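Local coordinates for putative host cell surface-exposed lipoprotein (Streptococcus phage TP-J34, PDB 4EQQ) that mediates superinfection exclusion as a phage-encoded lipoprotein at the host cell surface, apparently by acting on the tape measure protein of incoming phages, at residues K45-Q48 with D49-D52; Y62-Q65 with A66-A70. One frame throughout, in Å; residues are numbered along the deposited sequence.

Both contacts are local, joining residues a few positions apart: interaction 1 where a loop turns into helix 48-57, interaction 2 along the first turns of helix 62-77, the next helix in the chain. They belong to two separate stretches of Ltp-like sequence, on opposite sides of the chain's centre, their own centres 23 Å apart. Interaction 1 is the more peripheral, its centre about 15 Å from that of the chain, with Gln-48 and Asp-49 exposed; it relies on a serine cap and a neutral amide reaching a carboxylate. Interaction 2, about 8 Å from the chain's centre, buries Tyr-62 and its alanines, and keeps a long lysine-glutamate salt bridge on its outer side.

Interaction 1: residues K45-Q48 with D49-D52; sequences KYSQ and DASD
The side-chain amide of Gln-48 and the carboxylate of Asp-52 meet one helical turn apart, their planes 39° from each other. Gln-48 NE2 gives its N-H to Asp-52 OD1 over 2.9 Å, with OD1 almost in the amide plane; the donor reaches the syn side of the carboxylate but sits 35° out of its plane. Gln-48 carries CG anti to its backbone N (chi1 -165°), and a bend at chi2 brings round an amide long enough to reach an acid four residues on. Asp-52 serves two donors, since Arg-37 forms a salt bridge to the same OD1. The Tyr-46 ring meets Ala-50 CB obliquely, CD1 coming within 4.2 Å of it.

Ser-47 is the N-cap: its OG accepts from Ala-50 N at 3.2 Å. A short hydroxyl suits this place, because it can turn back onto a first-turn amide, where no preceding helical turn supplies the usual carbonyl. The regular pattern then begins, Ser-51 N bonding to Ser-47 O at 3.1 Å.

The cap thus starts helix 48-57 of this HTH-fold ectodomain, after helix 33-42. Ser-51 OG bonds to Arg-37 O of helix 33-42, whereas Tyr-46 and Ala-50 pack on helix 13-28.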
loop_
_atom_site.group_PDB
_atom_site.type_symbol
_atom_site.label_atom_id
_atom_site.label_comp_id
_atom_site.label_asym_id
_atom_site.label_seq_id
_atom_site.Cartn_x
_atom_site.Cartn_y
_atom_site.Cartn_z
ATOM N N LYS A 45 -12.563 -4.753 -12.483
ATOM C CA LYS A 45 -13.388 -4.614 -13.684
ATOM C C LYS A 45 -14.833 -4.193 -13.412
ATOM O O LYS A 45 -15.732 -4.549 -14.164
ATOM C CB LYS A 45 -13.266 -5.838 -14.654
ATOM C CG LYS A 45 -11.825 -6.302 -14.947
ATOM C CD LYS A 45 -11.015 -5.240 -15.670
ATOM C CE LYS A 45 -9.629 -5.726 -16.019
ATOM N NZ LYS A 45 -8.777 -4.623 -16.569
ATOM N N TYR A 46 -15.053 -3.411 -12.343
ATOM C CA TYR A 46 -16.369 -2.830 -12.086
ATOM C C TYR A 46 -16.569 -1.710 -13.104
ATOM O O TYR A 46 -15.584 -1.157 -13.608
ATOM C CB TYR A 46 -16.447 -2.247 -10.662
ATOM C CG TYR A 46 -16.688 -3.329 -9.636
ATOM C CD1 TYR A 46 -17.927 -3.955 -9.535
ATOM C CD2 TYR A 46 -15.659 -3.783 -8.817
ATOM C CE1 TYR A 46 -18.143 -4.989 -8.633
ATOM C CE2 TYR A 46 -15.866 -4.806 -7.895
ATOM C CZ TYR A 46 -17.107 -5.419 -7.822
ATOM O OH TYR A 46 -17.336 -6.429 -6.934
ATOM N N SER A 47 -17.827 -1.362 -13.413
ATOM C CA SER A 47 -18.072 -0.233 -14.308
ATOM C C SER A 47 -17.634 1.053 -13.578
ATOM O O SER A 47 -17.475 1.047 -12.348
ATOM C CB SER A 47 -19.559 -0.131 -14.642
ATOM O OG SER A 47 -20.294 0.082 -13.448
ATOM N N GLN A 48 -17.484 2.156 -14.309
ATOM C CA GLN A 48 -17.163 3.437 -13.689
ATOM C C GLN A 48 -18.265 3.841 -12.673
ATOM O O GLN A 48 -17.947 4.329 -11.591
ATOM C CB GLN A 48 -16.986 4.540 -14.754
ATOM C CG GLN A 48 -16.304 5.794 -14.207
ATOM C CD GLN A 48 -14.901 5.521 -13.703
ATOM O OE1 GLN A 48 -14.019 5.093 -14.452
ATOM N NE2 GLN A 48 -14.664 5.782 -12.429
ATOM N N ASP A 49 -19.544 3.621 -13.013
ATOM C CA ASP A 49 -20.647 3.968 -12.115
ATOM C C ASP A 49 -20.614 3.178 -10.791
ATOM O O ASP A 49 -20.857 3.767 -9.746
ATOM C CB ASP A 49 -22.003 3.800 -12.817
ATOM C CG ASP A 49 -22.292 4.848 -13.883
ATOM O OD1 ASP A 49 -21.637 5.913 -13.869
ATOM O OD2 ASP A 49 -23.215 4.635 -14.677
ATOM N N ALA A 50 -20.357 1.857 -10.845
ATOM C CA ALA A 50 -20.296 1.011 -9.637
ATOM C C ALA A 50 -19.104 1.453 -8.754
ATOM O O ALA A 50 -19.219 1.491 -7.531
ATOM C CB ALA A 50 -20.140 -0.450 -10.029
ATOM N N SER A 51 -17.974 1.790 -9.391
ATOM C CA SER A 51 -16.770 2.236 -8.682
ATOM C C SER A 51 -17.016 3.595 -8.037
ATOM O O SER A 51 -16.697 3.759 -6.865
ATOM C CB SER A 51 -15.565 2.274 -9.616
ATOM O OG SER A 51 -14.425 2.715 -8.899
ATOM N N ASP A 52 -17.603 4.549 -8.793
ATOM C CA ASP A 52 -17.974 5.881 -8.297
ATOM C C ASP A 52 -18.946 5.764 -7.117
ATOM O O ASP A 52 -18.790 6.484 -6.138
ATOM C CB ASP A 52 -18.597 6.749 -9.411
ATOM C CG ASP A 52 -17.633 7.164 -10.517
ATOM O OD1 ASP A 52 -16.390 6.958 -10.351
ATOM O OD2 ASP A 52 -18.109 7.640 -11.552
#

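Interaction 2: residues Y62-Q65 with A66-A70; sequences YNKQ and ALEKA. With SO4 (sulfate ion), chain D.
Lys-64 and Glu-68, one turn apart on helix 62-77, form an i to i+4 salt bridge on its outer side. Lys-64 NZ lies 3.3 Å from Glu-68 OE1, a weak hydrogen bond as well as an ion pair. CG of Lys-64 lies anti to the backbone N (chi1 160°), and the bend at chi2 turns the chain toward Glu-68; its CE also passes 4.0 Å from Glu-68 CG, so methylene contact accompanies the charge pairing. Lys-71, also through a salt bridge, is the stronger partner of Glu-68 OE1, and the Lys-64 pairing is the weaker one.

The backbone supplies regular helical hydrogen bonds. Ala-66 N to Tyr-62 O and Lys-69 N to Gln-65 O are each 3.0 Å, and Leu-67 and Glu-68 repeat the pattern with Asn-63 and Lys-64. The small Ala-66 CB lies 3.5 Å from Tyr-62 O, close against the preceding turn.

Lys-69 turns to a different set of partners. Bends at chi2 and chi4 (-62°) bring NZ to sulfate O2 at 2.6 Å; Lys-69 and Gln-72 of the second subunit hold the same anion, probably acquired from the crystallisation liquor. Lys-69 NZ also bonds to Tyr-73 OH and pairs with Asp-92, a set of polar partners that suits a buried lysine.

Within the fold, Tyr-62 reaches back to helix 48-57 through its OH bond to Val-55 O and packs on helix 33-42. Ala-70, lacking bulk, fits against helices 81-91 and 96-104, and Ala-66 rests on Phe-94 in the loop that joins those two.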
loop_
_atom_site.group_PDB
_atom_site.type_symbol
_atom_site.label_atom_id
_atom_site.label_comp_id
_atom_site.label_asym_id
_atom_site.label_seq_id
_atom_site.Cartn_x
_atom_site.Cartn_y
_atom_site.Cartn_z
ATOM N N TYR A 62 -11.367 8.792 4.534
ATOM C CA TYR A 62 -10.154 9.076 3.766
ATOM C C TYR A 62 -9.092 9.856 4.537
ATOM O O TYR A 62 -7.916 9.789 4.167
ATOM C CB TYR A 62 -10.502 9.700 2.414
ATOM C CG TYR A 62 -11.221 8.713 1.522
ATOM C CD1 TYR A 62 -10.537 7.654 0.924
ATOM C CD2 TYR A 62 -12.593 8.806 1.315
ATOM C CE1 TYR A 62 -11.203 6.718 0.139
ATOM C CE2 TYR A 62 -13.264 7.894 0.505
ATOM C CZ TYR A 62 -12.569 6.849 -0.073
ATOM O OH TYR A 62 -13.238 5.979 -0.895
ATOM N N ASN A 63 -9.487 10.547 5.640
ATOM C CA ASN A 63 -8.520 11.233 6.515
ATOM C C ASN A 63 -7.701 10.154 7.217
ATOM O O ASN A 63 -6.489 10.290 7.355
ATOM C CB ASN A 63 -9.231 12.079 7.585
ATOM C CG ASN A 63 -9.908 13.298 7.027
ATOM O OD1 ASN A 63 -9.326 14.035 6.262
ATOM N ND2 ASN A 63 -11.136 13.556 7.429
ATOM N N LYS A 64 -8.381 9.098 7.691
ATOM C CA LYS A 64 -7.756 7.953 8.375
ATOM C C LYS A 64 -6.896 7.146 7.372
ATOM O O LYS A 64 -5.813 6.676 7.733
ATOM C CB LYS A 64 -8.851 7.096 9.034
ATOM C CG LYS A 64 -8.471 5.658 9.376
ATOM C CD LYS A 64 -7.599 5.563 10.600
ATOM C CE LYS A 64 -7.486 4.144 11.085
ATOM N NZ LYS A 64 -6.678 4.091 12.319
ATOM N N GLN A 65 -7.362 7.012 6.114
ATOM C CA GLN A 65 -6.595 6.331 5.064
ATOM C C GLN A 65 -5.278 7.082 4.826
ATOM O O GLN A 65 -4.234 6.455 4.690
ATOM C CB GLN A 65 -7.390 6.275 3.736
ATOM C CG GLN A 65 -8.631 5.397 3.771
ATOM C CD GLN A 65 -8.300 3.964 4.058
ATOM O OE1 GLN A 65 -8.640 3.433 5.106
ATOM N NE2 GLN A 65 -7.639 3.308 3.136
ATOM N N ALA A 66 -5.345 8.432 4.747
ATOM C CA ALA A 66 -4.166 9.283 4.539
ATOM C C ALA A 66 -3.196 9.132 5.701
ATOM O O ALA A 66 -1.995 9.028 5.468
ATOM C CB ALA A 66 -4.577 10.740 4.379
ATOM N N LEU A 67 -3.710 9.137 6.945
ATOM C CA LEU A 67 -2.877 8.972 8.145
ATOM C C LEU A 67 -2.125 7.624 8.113
ATOM O O LEU A 67 -0.921 7.592 8.365
ATOM C CB LEU A 67 -3.736 9.105 9.434
ATOM C CG LEU A 67 -3.024 8.862 10.780
ATOM C CD1 LEU A 67 -1.734 9.713 10.911
ATOM C CD2 LEU A 67 -3.969 9.106 11.945
ATOM N N GLU A 68 -2.837 6.528 7.805
ATOM C CA GLU A 68 -2.235 5.193 7.729
ATOM C C GLU A 68 -1.165 5.127 6.624
ATOM O O GLU A 68 -0.088 4.565 6.841
ATOM C CB GLU A 68 -3.312 4.099 7.576
ATOM C CG GLU A 68 -4.187 3.897 8.817
ATOM C CD GLU A 68 -3.452 3.781 10.145
ATOM O OE1 GLU A 68 -3.697 4.623 11.041
ATOM O OE2 GLU A 68 -2.559 2.910 10.252
ATOM N N LYS A 69 -1.428 5.760 5.474
ATOM C CA LYS A 69 -0.436 5.795 4.394
ATOM C C LYS A 69 0.785 6.641 4.815
ATOM O O LYS A 69 1.920 6.275 4.518
ATOM C CB LYS A 69 -1.047 6.332 3.079
ATOM C CG LYS A 69 -0.182 6.014 1.855
ATOM C CD LYS A 69 -0.068 4.486 1.615
ATOM C CE LYS A 69 0.898 4.123 0.515
ATOM N NZ LYS A 69 0.468 4.680 -0.796
ATOM N N ALA A 70 0.534 7.772 5.498
ATOM C CA ALA A 70 1.571 8.684 5.993
ATOM C C ALA A 70 2.488 7.951 6.983
ATOM O O ALA A 70 3.704 8.087 6.882
ATOM C CB ALA A 70 0.926 9.897 6.680
HETATM S S SO4 D . 0.125 2.407 -3.596
HETATM O O1 SO4 D . -1.163 1.881 -3.124
HETATM O O2 SO4 D . 0.970 2.755 -2.462
HETATM O O3 SO4 D . 0.813 1.384 -4.388
HETATM O O4 SO4 D . -0.110 3.594 -4.429
#